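PDB 4EF1: pheromone cOB1/lipoprotein, YaeC family from Enterococcus faecalis, which probably binds methionine as a membrane-anchored, extracytoplasmic substrate-binding lipoprotein of the NlpA family, and holds selenomethionine in its pocket here. Local coordinates for residues D113-L118 / S199-I204; Q59-F64 / F75-A80; I175-A180 / L185-D190; I127-G132 / T136-D141. All blocks are in the same frame, centred on the assembly; numbering follows the deposited sequence. Where two conformers were deposited one is given.

Contact 1 (D113-L118 / S199-I204); sequences DWPRVL and SPYANI. With MSE (selenomethionine), chain C.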
# COMPACT_ATOMS: atom_id res chain seq x y z
N ASP A 113 -2.59 2.77 -8.11
CA ASP A 113 -2.67 1.31 -7.95
C ASP A 113 -3.20 0.62 -9.21
O ASP A 113 -3.21 -0.60 -9.28
CB ASP A 113 -3.58 0.91 -6.77
CG ASP A 113 -2.93 1.09 -5.40
OD1 ASP A 113 -1.68 0.98 -5.30
OD2 ASP A 113 -3.67 1.29 -4.42
N TRP A 114 -3.66 1.38 -10.19
CA TRP A 114 -4.22 0.79 -11.42
C TRP A 114 -3.26 -0.08 -12.17
O TRP A 114 -3.65 -1.14 -12.61
CB TRP A 114 -4.83 1.83 -12.36
CG TRP A 114 -6.03 2.54 -11.78
CD1 TRP A 114 -6.68 2.31 -10.57
CD2 TRP A 114 -6.82 3.59 -12.42
NE1 TRP A 114 -7.76 3.12 -10.42
CE2 TRP A 114 -7.89 3.92 -11.48
CE3 TRP A 114 -6.73 4.27 -13.62
CZ2 TRP A 114 -8.83 4.88 -11.77
CZ3 TRP A 114 -7.66 5.26 -13.88
CH2 TRP A 114 -8.68 5.57 -12.98
N PRO A 115 -1.99 0.36 -12.32
CA PRO A 115 -1.01 -0.50 -12.97
C PRO A 115 -0.80 -1.89 -12.34
O PRO A 115 -0.34 -2.81 -13.03
CB PRO A 115 0.28 0.32 -12.89
CG PRO A 115 -0.16 1.75 -12.86
CD PRO A 115 -1.40 1.68 -11.99
N ARG A 116 -1.08 -2.00 -11.05
CA ARG A 116 -0.90 -3.22 -10.29
C ARG A 116 -1.93 -4.30 -10.68
O ARG A 116 -1.56 -5.45 -10.83
CB ARG A 116 -0.97 -2.91 -8.81
CG ARG A 116 -0.00 -1.82 -8.33
CD ARG A 116 -0.07 -1.50 -6.86
NE ARG A 116 0.63 -2.45 -5.99
CZ ARG A 116 0.63 -2.37 -4.66
NH1 ARG A 116 0.05 -1.33 -4.05
NH2 ARG A 116 1.30 -3.26 -3.95
N VAL A 117 -3.20 -3.94 -10.81
CA VAL A 117 -4.20 -4.89 -11.30
C VAL A 117 -3.90 -5.24 -12.76
O VAL A 117 -4.05 -6.40 -13.17
CB VAL A 117 -5.66 -4.40 -11.12
CG1 VAL A 117 -5.98 -3.32 -12.17
CG2 VAL A 117 -6.64 -5.58 -11.22
N LEU A 118 -3.46 -4.24 -13.55
CA LEU A 118 -3.08 -4.48 -14.93
C LEU A 118 -1.89 -5.48 -15.04
O LEU A 118 -1.94 -6.37 -15.89
CB LEU A 118 -2.78 -3.15 -15.66
CG LEU A 118 -3.96 -2.20 -15.90
CD1 LEU A 118 -3.54 -0.95 -16.65
CD2 LEU A 118 -5.06 -2.89 -16.69
N SER A 199 8.24 -4.09 -5.88
CA SER A 199 9.34 -3.16 -5.52
C SER A 199 9.01 -1.67 -5.63
O SER A 199 9.28 -0.89 -4.67
CB SER A 199 10.63 -3.53 -6.29
OG SER A 199 10.38 -3.88 -7.65
N PRO A 200 8.41 -1.25 -6.78
CA PRO A 200 8.07 0.18 -6.89
C PRO A 200 6.99 0.64 -5.91
O PRO A 200 6.83 1.83 -5.71
CB PRO A 200 7.57 0.31 -8.33
CG PRO A 200 7.83 -1.01 -8.99
CD PRO A 200 7.81 -2.01 -7.89
N TYR A 201 6.28 -0.28 -5.28
CA TYR A 201 5.22 0.04 -4.34
C TYR A 201 5.62 -0.12 -2.87
O TYR A 201 4.78 -0.36 -2.03
CB TYR A 201 3.95 -0.79 -4.67
CG TYR A 201 3.52 -0.49 -6.07
CD1 TYR A 201 2.94 0.74 -6.38
CD2 TYR A 201 3.85 -1.37 -7.14
CE1 TYR A 201 2.65 1.07 -7.70
CE2 TYR A 201 3.52 -1.06 -8.43
CZ TYR A 201 2.92 0.15 -8.71
OH TYR A 201 2.64 0.45 -9.98
N ALA A 202 6.89 0.09 -2.56
CA ALA A 202 7.36 0.08 -1.15
C ALA A 202 6.67 1.24 -0.40
O ALA A 202 6.51 2.34 -0.94
CB ALA A 202 8.91 0.22 -1.08
N ASN A 203 6.22 0.95 0.79
CA ASN A 203 5.60 1.93 1.66
C ASN A 203 6.70 2.71 2.38
O ASN A 203 7.66 2.10 2.89
CB ASN A 203 4.66 1.28 2.66
CG ASN A 203 3.33 0.87 2.05
OD1 ASN A 203 2.28 0.89 2.71
ND2 ASN A 203 3.36 0.51 0.75
N ILE A 204 6.52 4.03 2.49
CA ILE A 204 7.57 4.91 2.97
C ILE A 204 7.22 5.68 4.24
O ILE A 204 6.05 5.78 4.67
CB ILE A 204 7.97 5.98 1.90
CG1 ILE A 204 6.82 6.99 1.63
CG2 ILE A 204 8.47 5.37 0.61
CD1 ILE A 204 7.19 8.06 0.63
N MSE C . -0.40 0.00 2.16
CA MSE C . -0.86 0.31 0.75
C MSE C . -0.19 -0.58 -0.30
O MSE C . 1.03 -0.80 -0.24
OXT MSE C . -0.86 -1.03 -1.28
CB MSE C . -0.69 1.79 0.40
CG MSE C . -1.29 2.22 -0.95
SE MSE C . -0.75 4.01 -1.39
CE MSE C . -1.76 5.02 -0.01
O HOH W 1 2.90 -2.18 -1.45
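R116 and Y201 meet face to face. The guanidinium lies flat on the tyrosine, the two centres 4.4 Å apart and the planes only 9° from parallel, while the two side chains run past each other in opposite directions. The aliphatic part of the arginine shares in the stack: CD of R116 stands 3.6 Å from the centroid of the Y201 ring, almost on its normal, in a CH-pi contact. Beyond it the hydroxyl end of the ring runs back toward P115, whose CB comes within 3.7 Å of Y201 OH. A bend at chi3 (79°) lays the end of the arginine along the ring and carries NH1 past it to the ligand. There R116 NH1 donates to the selenomethionine carboxylate OXT over 2.9 Å, and the amide of N203 bridges the ligand's two polar groups, ND2 donating to the second carboxylate oxygen O and OD1 accepting from the amino group N. A water sits between Y201 O and the ligand O, with a weak bond from R116 NH2. Further out, D113 OD1 forms a salt bridge with R116 NH1 at 3.1 Å, approached from above the carboxylate plane, and D113 is itself held by H60 and N176. E195 pairs with R116 NE, and H60 meets Y201 edge-to-face. D113, E195 and the ligand carboxylate probably neutralise the guanidinium and fix its rotation, NH1 serving both D113 and the ligand. R116 for the carboxylate, with E84 and N203 for the amino group, is consistent with a site for a zwitterionic amino acid.

Contact 2 (Q59-F64 / F75-A80); sequences QHVPFF and FVNAGA. With MSE (selenomethionine), chain C.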
# COMPACT_ATOMS: atom_id res chain seq x y z
N GLN A 59 1.89 5.17 2.76
CA GLN A 59 1.84 5.26 1.28
C GLN A 59 3.10 4.81 0.58
O GLN A 59 4.19 4.91 1.15
CB GLN A 59 1.57 6.70 0.86
CG GLN A 59 2.67 7.71 1.13
CD GLN A 59 2.24 9.17 1.09
OE1 GLN A 59 1.49 9.59 0.20
NE2 GLN A 59 2.72 9.97 2.07
N HIS A 60 2.94 4.40 -0.69
CA HIS A 60 4.04 4.11 -1.59
C HIS A 60 4.37 5.33 -2.44
O HIS A 60 3.61 6.28 -2.43
CB HIS A 60 3.77 2.84 -2.43
CG HIS A 60 2.44 2.81 -3.18
ND1 HIS A 60 2.11 3.73 -4.12
CD2 HIS A 60 1.44 1.85 -3.20
CE1 HIS A 60 0.90 3.41 -4.66
NE2 HIS A 60 0.49 2.27 -4.10
N VAL A 61 5.51 5.32 -3.12
CA VAL A 61 6.02 6.47 -3.88
C VAL A 61 5.11 6.95 -5.02
O VAL A 61 4.89 8.14 -5.16
CB VAL A 61 7.49 6.29 -4.38
CG1 VAL A 61 7.93 7.44 -5.29
CG2 VAL A 61 8.45 6.18 -3.18
N PRO A 62 4.56 6.03 -5.83
CA PRO A 62 3.64 6.54 -6.85
C PRO A 62 2.41 7.29 -6.27
O PRO A 62 2.01 8.33 -6.80
CB PRO A 62 3.27 5.27 -7.64
CG PRO A 62 4.43 4.35 -7.45
CD PRO A 62 4.90 4.60 -6.03
N PHE A 63 1.87 6.80 -5.15
CA PHE A 63 0.76 7.47 -4.51
C PHE A 63 1.25 8.84 -3.97
O PHE A 63 0.58 9.84 -4.15
CB PHE A 63 0.21 6.63 -3.36
CG PHE A 63 -0.98 7.25 -2.68
CD1 PHE A 63 -0.81 8.17 -1.68
CD2 PHE A 63 -2.27 6.88 -3.05
CE1 PHE A 63 -1.91 8.77 -1.06
CE2 PHE A 63 -3.37 7.46 -2.43
CZ PHE A 63 -3.20 8.40 -1.43
N PHE A 64 2.39 8.81 -3.28
CA PHE A 64 3.04 10.01 -2.72
C PHE A 64 3.19 11.11 -3.80
O PHE A 64 2.81 12.29 -3.57
CB PHE A 64 4.42 9.60 -2.12
CG PHE A 64 5.27 10.74 -1.62
CD1 PHE A 64 5.08 11.27 -0.36
CD2 PHE A 64 6.30 11.24 -2.41
CE1 PHE A 64 5.86 12.31 0.09
CE2 PHE A 64 7.10 12.28 -1.96
CZ PHE A 64 6.87 12.83 -0.71
N PHE A 75 6.49 17.95 0.83
CA PHE A 75 6.96 16.79 1.58
C PHE A 75 8.18 16.14 0.92
O PHE A 75 8.51 16.42 -0.23
CB PHE A 75 5.90 15.69 1.61
CG PHE A 75 4.59 16.06 2.24
CD1 PHE A 75 4.43 17.15 3.11
CD2 PHE A 75 3.50 15.22 2.03
CE1 PHE A 75 3.19 17.42 3.70
CE2 PHE A 75 2.26 15.51 2.60
CZ PHE A 75 2.11 16.59 3.44
N VAL A 76 8.82 15.24 1.66
CA VAL A 76 9.93 14.43 1.16
C VAL A 76 9.79 12.97 1.63
O VAL A 76 9.15 12.65 2.60
CB VAL A 76 11.34 15.00 1.54
CG1 VAL A 76 11.62 16.32 0.88
CG2 VAL A 76 11.50 15.12 3.06
N ASN A 77 10.37 12.08 0.86
CA ASN A 77 10.44 10.67 1.16
C ASN A 77 11.64 10.39 2.05
O ASN A 77 12.79 10.48 1.59
CB ASN A 77 10.55 9.92 -0.17
CG ASN A 77 10.72 8.44 -0.01
OD1 ASN A 77 10.71 7.86 1.10
ND2 ASN A 77 10.86 7.80 -1.17
N ALA A 78 11.37 10.01 3.30
CA ALA A 78 12.44 9.66 4.26
C ALA A 78 12.98 8.23 4.13
O ALA A 78 13.95 7.88 4.81
CB ALA A 78 11.96 9.90 5.67
N GLY A 79 12.32 7.36 3.37
CA GLY A 79 12.86 6.03 3.09
C GLY A 79 11.79 4.96 3.03
O GLY A 79 10.83 5.00 3.78
N ALA A 80 11.97 4.00 2.13
CA ALA A 80 11.06 2.85 2.01
C ALA A 80 11.31 1.89 3.17
O ALA A 80 12.48 1.60 3.52
CB ALA A 80 11.30 2.13 0.71
N MSE C . -0.40 0.00 2.16
CA MSE C . -0.86 0.31 0.75
C MSE C . -0.19 -0.58 -0.30
O MSE C . 1.03 -0.80 -0.24
OXT MSE C . -0.86 -1.03 -1.28
CB MSE C . -0.69 1.79 0.40
CG MSE C . -1.29 2.22 -0.95
SE MSE C . -0.75 4.01 -1.39
CE MSE C . -1.76 5.02 -0.01
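The ring of F64 reaches the strand at F75-N77 with its far atoms CE1 and CZ. CE1 of F64 lies 3.7 Å from CB of F75, and CZ of F64 is equally close to the carbonyl carbon of V76. The two phenylalanine side chains pass at a slant: F64 CE1 comes to the edge of the F75 ring, near its plane, so this is an apolar contact and not a stack of faces. Swinging CG anti to the backbone N (chi1 174°) is what sends the F64 ring out from its helix to the strand. About one turn earlier in the helix, V61 crosses N77 at about a right angle, with CG2 of V61 3.5 Å from ND2 of N77. The other amide atom turns back on its own strand, where N77 OD1 accepts from G79 N in an Asx turn.

The same helix start shapes the ligand site. H60 is the N-cap, its ND1 taking a hydrogen bond of 3.2 Å from F63 N, and this bond, together with that of NE2 to D113, holds the imidazole with one face toward the ligand. Selenium lies 3.4 Å above that face, over its centre, and the terminal methyl CE sits likewise over the centre of the F63 ring. Q59 CB closes in on CE at 3.8 Å. Helix 61-71 links the parallel strands 55-60 and 75-83 in a beta-alpha-beta crossover, with the antiparallel strand 203-208 between them; the resulting order 2-1-3-5-4 is that of the type II periplasmic binding protein fold.

Contact 3 (I175-A180 / L185-D190); sequences INSNFA and LNPKKD. With MSE (selenomethionine), chain C.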
# COMPACT_ATOMS: atom_id res chain seq x y z
N ILE A 175 -7.78 -5.37 -3.30
CA ILE A 175 -7.82 -4.85 -1.94
C ILE A 175 -6.37 -4.58 -1.51
O ILE A 175 -5.56 -5.49 -1.54
CB ILE A 175 -8.44 -5.85 -0.94
CG1 ILE A 175 -9.85 -6.32 -1.40
CG2 ILE A 175 -8.45 -5.21 0.43
CD1 ILE A 175 -10.48 -7.35 -0.50
N ASN A 176 -6.03 -3.33 -1.13
CA ASN A 176 -4.68 -3.06 -0.63
C ASN A 176 -4.48 -3.94 0.62
O ASN A 176 -5.38 -4.10 1.45
CB ASN A 176 -4.45 -1.57 -0.27
CG ASN A 176 -4.64 -0.63 -1.43
OD1 ASN A 176 -5.77 -0.16 -1.67
ND2 ASN A 176 -3.55 -0.29 -2.11
N SER A 177 -3.30 -4.52 0.76
CA SER A 177 -3.03 -5.51 1.83
C SER A 177 -3.23 -5.01 3.24
O SER A 177 -3.63 -5.79 4.09
CB SER A 177 -1.66 -6.12 1.67
OG SER A 177 -1.56 -6.79 0.44
N ASN A 178 -2.98 -3.71 3.47
CA ASN A 178 -3.20 -3.13 4.81
C ASN A 178 -4.64 -3.33 5.25
O ASN A 178 -4.91 -3.79 6.36
CB ASN A 178 -2.74 -1.66 4.89
CG ASN A 178 -3.63 -0.70 4.17
OD1 ASN A 178 -3.56 -0.57 2.95
ND2 ASN A 178 -4.51 -0.01 4.93
N PHE A 179 -5.57 -3.09 4.32
CA PHE A 179 -6.99 -3.30 4.60
C PHE A 179 -7.36 -4.80 4.65
O PHE A 179 -8.13 -5.23 5.54
CB PHE A 179 -7.86 -2.56 3.58
CG PHE A 179 -7.70 -1.08 3.58
CD1 PHE A 179 -7.92 -0.35 4.73
CD2 PHE A 179 -7.36 -0.40 2.42
CE1 PHE A 179 -7.77 1.03 4.73
CE2 PHE A 179 -7.22 0.97 2.42
CZ PHE A 179 -7.43 1.69 3.56
N ALA A 180 -6.81 -5.58 3.73
CA ALA A 180 -7.12 -7.01 3.65
C ALA A 180 -6.68 -7.73 4.91
O ALA A 180 -7.46 -8.47 5.54
CB ALA A 180 -6.47 -7.63 2.40
N LEU A 185 -7.85 -11.30 6.09
CA LEU A 185 -7.46 -11.97 4.88
C LEU A 185 -5.93 -12.14 4.86
O LEU A 185 -5.19 -11.26 5.32
CB LEU A 185 -7.91 -11.17 3.65
CG LEU A 185 -9.42 -11.03 3.42
CD1 LEU A 185 -9.71 -10.06 2.28
CD2 LEU A 185 -10.12 -12.37 3.19
N ASN A 186 -5.47 -13.27 4.36
CA ASN A 186 -4.03 -13.52 4.16
C ASN A 186 -3.79 -13.47 2.66
O ASN A 186 -4.20 -14.40 1.97
CB ASN A 186 -3.64 -14.88 4.70
CG ASN A 186 -2.17 -15.19 4.51
OD1 ASN A 186 -1.37 -14.43 3.88
ND2 ASN A 186 -1.79 -16.31 5.06
N PRO A 187 -3.15 -12.39 2.16
CA PRO A 187 -2.86 -12.25 0.72
C PRO A 187 -2.20 -13.46 0.06
O PRO A 187 -2.60 -13.82 -1.06
CB PRO A 187 -1.95 -11.03 0.67
CG PRO A 187 -2.41 -10.20 1.82
CD PRO A 187 -2.70 -11.19 2.90
N LYS A 188 -1.27 -14.13 0.76
CA LYS A 188 -0.55 -15.25 0.16
C LYS A 188 -1.33 -16.56 0.09
O LYS A 188 -0.85 -17.49 -0.53
CB LYS A 188 0.79 -15.45 0.86
CG LYS A 188 1.77 -14.32 0.60
CD LYS A 188 3.09 -14.49 1.29
CE LYS A 188 4.01 -15.49 0.59
NZ LYS A 188 4.92 -16.08 1.61
N LYS A 189 -2.50 -16.61 0.72
CA LYS A 189 -3.33 -17.79 0.74
C LYS A 189 -4.73 -17.53 0.18
O LYS A 189 -5.23 -18.33 -0.60
CB LYS A 189 -3.36 -18.33 2.20
N ASP A 190 -5.34 -16.38 0.53
CA ASP A 190 -6.72 -16.05 0.17
C ASP A 190 -6.87 -15.39 -1.19
O ASP A 190 -7.91 -15.54 -1.82
CB ASP A 190 -7.35 -15.13 1.22
CG ASP A 190 -7.47 -15.80 2.59
OD1 ASP A 190 -7.90 -16.94 2.66
OD2 ASP A 190 -7.13 -15.18 3.59
N MSE C . -0.40 0.00 2.16
CA MSE C . -0.86 0.31 0.75
C MSE C . -0.19 -0.58 -0.30
O MSE C . 1.03 -0.80 -0.24
OXT MSE C . -0.86 -1.03 -1.28
CB MSE C . -0.69 1.79 0.40
CG MSE C . -1.29 2.22 -0.95
SE MSE C . -0.75 4.01 -1.39
CE MSE C . -1.76 5.02 -0.01
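L185 turns back onto A180 of the helix it has just left, and on past it to I175. Its CB sits 3.3 Å from A180 O and 4.0 Å from A180 CB; CG is still within reach of the same carbonyl oxygen. At the tip the branch CD1 does the work, touching both A180 CB and the end of I175, whose CD1 lies 4.0 Å away, the two side chains crossing at about a right angle. What places the leucine there is its own backbone: L185 N donates to A180 O over 2.9 Å.

Two residues on, P187 packs CG against S177 OG at 3.8 Å, while N186 caps the short turn that follows by accepting from K188 N. At the start of helix 177-182, N176, its N-cap residue, gives a hydrogen bond of 2.9 Å from ND2 to the selenomethionine OXT, and N178 OD1 receives a weak one from the ligand's amino group. Helix 177-182 has the ligand on one side and the returning chain on another, and packs on strand 87-89, whose Y89 touches I175, A180, L185 and P187, with Y165 of helix 161-166 against both I175 and L185.

Contact 4 (I127-G132 / T136-D141); sequences ITLKEG and TTATFD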
# COMPACT_ATOMS: atom_id res chain seq x y z
N ILE A 127 -4.65 -10.05 -20.21
CA ILE A 127 -4.56 -8.80 -20.96
C ILE A 127 -3.13 -8.50 -21.43
O ILE A 127 -2.17 -9.04 -20.90
CB ILE A 127 -5.04 -7.56 -20.15
CG1 ILE A 127 -4.09 -7.24 -18.98
CG2 ILE A 127 -6.55 -7.66 -19.75
CD1 ILE A 127 -4.32 -5.91 -18.30
N THR A 128 -3.02 -7.65 -22.44
CA THR A 128 -1.75 -7.04 -22.82
C THR A 128 -1.98 -5.51 -22.86
O THR A 128 -3.12 -5.07 -22.96
CB THR A 128 -1.24 -7.54 -24.16
OG1 THR A 128 -2.09 -7.07 -25.21
CG2 THR A 128 -1.15 -9.06 -24.15
N LEU A 129 -0.91 -4.73 -22.74
CA LEU A 129 -0.98 -3.26 -22.84
C LEU A 129 -0.51 -2.86 -24.22
O LEU A 129 0.27 -3.60 -24.84
CB LEU A 129 -0.15 -2.60 -21.73
CG LEU A 129 -0.58 -3.02 -20.33
CD1 LEU A 129 0.14 -2.26 -19.20
CD2 LEU A 129 -2.09 -2.87 -20.18
N LYS A 130 -1.00 -1.73 -24.73
CA LYS A 130 -0.65 -1.28 -26.08
C LYS A 130 0.85 -1.05 -26.22
O LYS A 130 1.51 -0.71 -25.24
CB LYS A 130 -1.37 0.03 -26.46
CG LYS A 130 -2.85 -0.10 -26.75
CD LYS A 130 -3.52 1.26 -26.87
CE LYS A 130 -5.03 1.15 -26.81
NZ LYS A 130 -5.66 2.48 -26.60
N GLU A 131 1.35 -1.25 -27.44
CA GLU A 131 2.72 -0.92 -27.84
C GLU A 131 2.97 0.57 -27.60
O GLU A 131 2.18 1.41 -28.04
CB GLU A 131 2.95 -1.18 -29.34
CG GLU A 131 3.47 -2.55 -29.70
CD GLU A 131 4.99 -2.64 -29.61
OE1 GLU A 131 5.53 -2.55 -28.49
OE2 GLU A 131 5.63 -2.82 -30.66
N GLY A 132 4.07 0.87 -26.94
CA GLY A 132 4.47 2.24 -26.68
C GLY A 132 3.63 2.91 -25.61
O GLY A 132 3.49 4.13 -25.62
N THR A 136 4.54 3.21 -16.59
CA THR A 136 4.66 3.85 -15.28
C THR A 136 3.31 4.44 -14.80
O THR A 136 2.99 4.40 -13.62
CB THR A 136 5.78 4.94 -15.32
OG1 THR A 136 5.43 5.94 -16.29
CG2 THR A 136 7.16 4.32 -15.73
N THR A 137 2.52 4.95 -15.75
CA THR A 137 1.22 5.59 -15.49
C THR A 137 0.07 4.83 -16.21
O THR A 137 -0.86 5.46 -16.71
CB THR A 137 1.27 7.05 -16.03
OG1 THR A 137 1.46 7.03 -17.45
CG2 THR A 137 2.41 7.81 -15.38
N ALA A 138 0.14 3.49 -16.23
CA ALA A 138 -0.81 2.70 -17.01
C ALA A 138 -2.24 2.89 -16.49
O ALA A 138 -2.47 2.94 -15.27
CB ALA A 138 -0.42 1.22 -17.09
N THR A 139 -3.17 3.03 -17.42
CA THR A 139 -4.61 3.07 -17.10
C THR A 139 -5.33 2.05 -17.99
O THR A 139 -4.74 1.43 -18.90
CB THR A 139 -5.22 4.48 -17.24
OG1 THR A 139 -5.27 4.85 -18.65
CG2 THR A 139 -4.40 5.53 -16.40
N PHE A 140 -6.64 1.93 -17.76
CA PHE A 140 -7.48 0.93 -18.44
C PHE A 140 -7.57 1.19 -19.93
O PHE A 140 -7.68 0.25 -20.73
CB PHE A 140 -8.82 0.82 -17.76
CG PHE A 140 -8.69 0.46 -16.30
CD1 PHE A 140 -8.30 -0.80 -15.93
CD2 PHE A 140 -8.87 1.44 -15.30
CE1 PHE A 140 -8.11 -1.12 -14.61
CE2 PHE A 140 -8.67 1.13 -13.98
CZ PHE A 140 -8.31 -0.16 -13.63
N ASP A 141 -7.44 2.45 -20.31
CA ASP A 141 -7.37 2.83 -21.71
C ASP A 141 -6.13 2.28 -22.44
O ASP A 141 -6.09 2.28 -23.68
CB ASP A 141 -7.39 4.36 -21.88
CG ASP A 141 -8.70 4.99 -21.41
OD1 ASP A 141 -9.51 4.31 -20.71
OD2 ASP A 141 -8.92 6.19 -21.73
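A beta-hairpin with a long connection, made of strands 127-129 and 143-146, is where L129 and K130 meet A138 and D141. L129, the last residue of the first strand, and K130 just after it supply the touching side chains, and the connecting chain folds back beside them before the second strand begins. K130 makes the polar link. Its chain is extended beyond CG, and this full length carries NZ to the backbone oxygen of D141, a hydrogen bond of 3.0 Å. The ammonium meets that oxygen almost head-on, the C=O...N angle being 172°, and CE of K130 follows at 3.5 Å from D141 O. The carboxylate of D141 plays a lesser part: its OD2 stays 6.9 Å from K130 NZ, so any attraction between the opposite charges is probably weak, and they form no salt bridge.

Within the hairpin, the backbone of T128 is bonded to D144 and K145, and that of K130 to D142; the lysine side chain thus adds a bond at the mouth of the connection, beside the last backbone pairing. Deeper in, L129 points CD1 at A138 CB, 4.1 Å away, in a light apolar contact. L129 CG stands beside the backbone N (chi1 -58°), which turns the end of the side chain to the alanine although its CB leaves in another direction. Helix 114-123 also packs on A138: its L118 touches both A138 and I127. Further along the connection, the ring of F140 stacks on F152 and also meets W114, and D142 OD2 takes a hydrogen bond from T139 N.

Overall arrangement
Contacts 1, 2 and 3 surround one selenomethionine, and contact 1 is the hub. Its centre is 12 Å from that of contact 2 and 14 Å from that of contact 3, while contacts 2 and 3 have centres 21 Å apart and do not touch. The six-stranded sheet serves contact 2, the five-stranded sheet contact 3; contact 1 joins helix 114-123, which follows a strand of the second, to strand 203-208 of the first, and so spans the ligand cleft. D113 reaches both neighbours. Contact 4 stays off the ligand, its centre 15 Å from that of contact 1, and packs against the first turns of helix 114-123, where P115 CG lies 3.5 Å from A138 O.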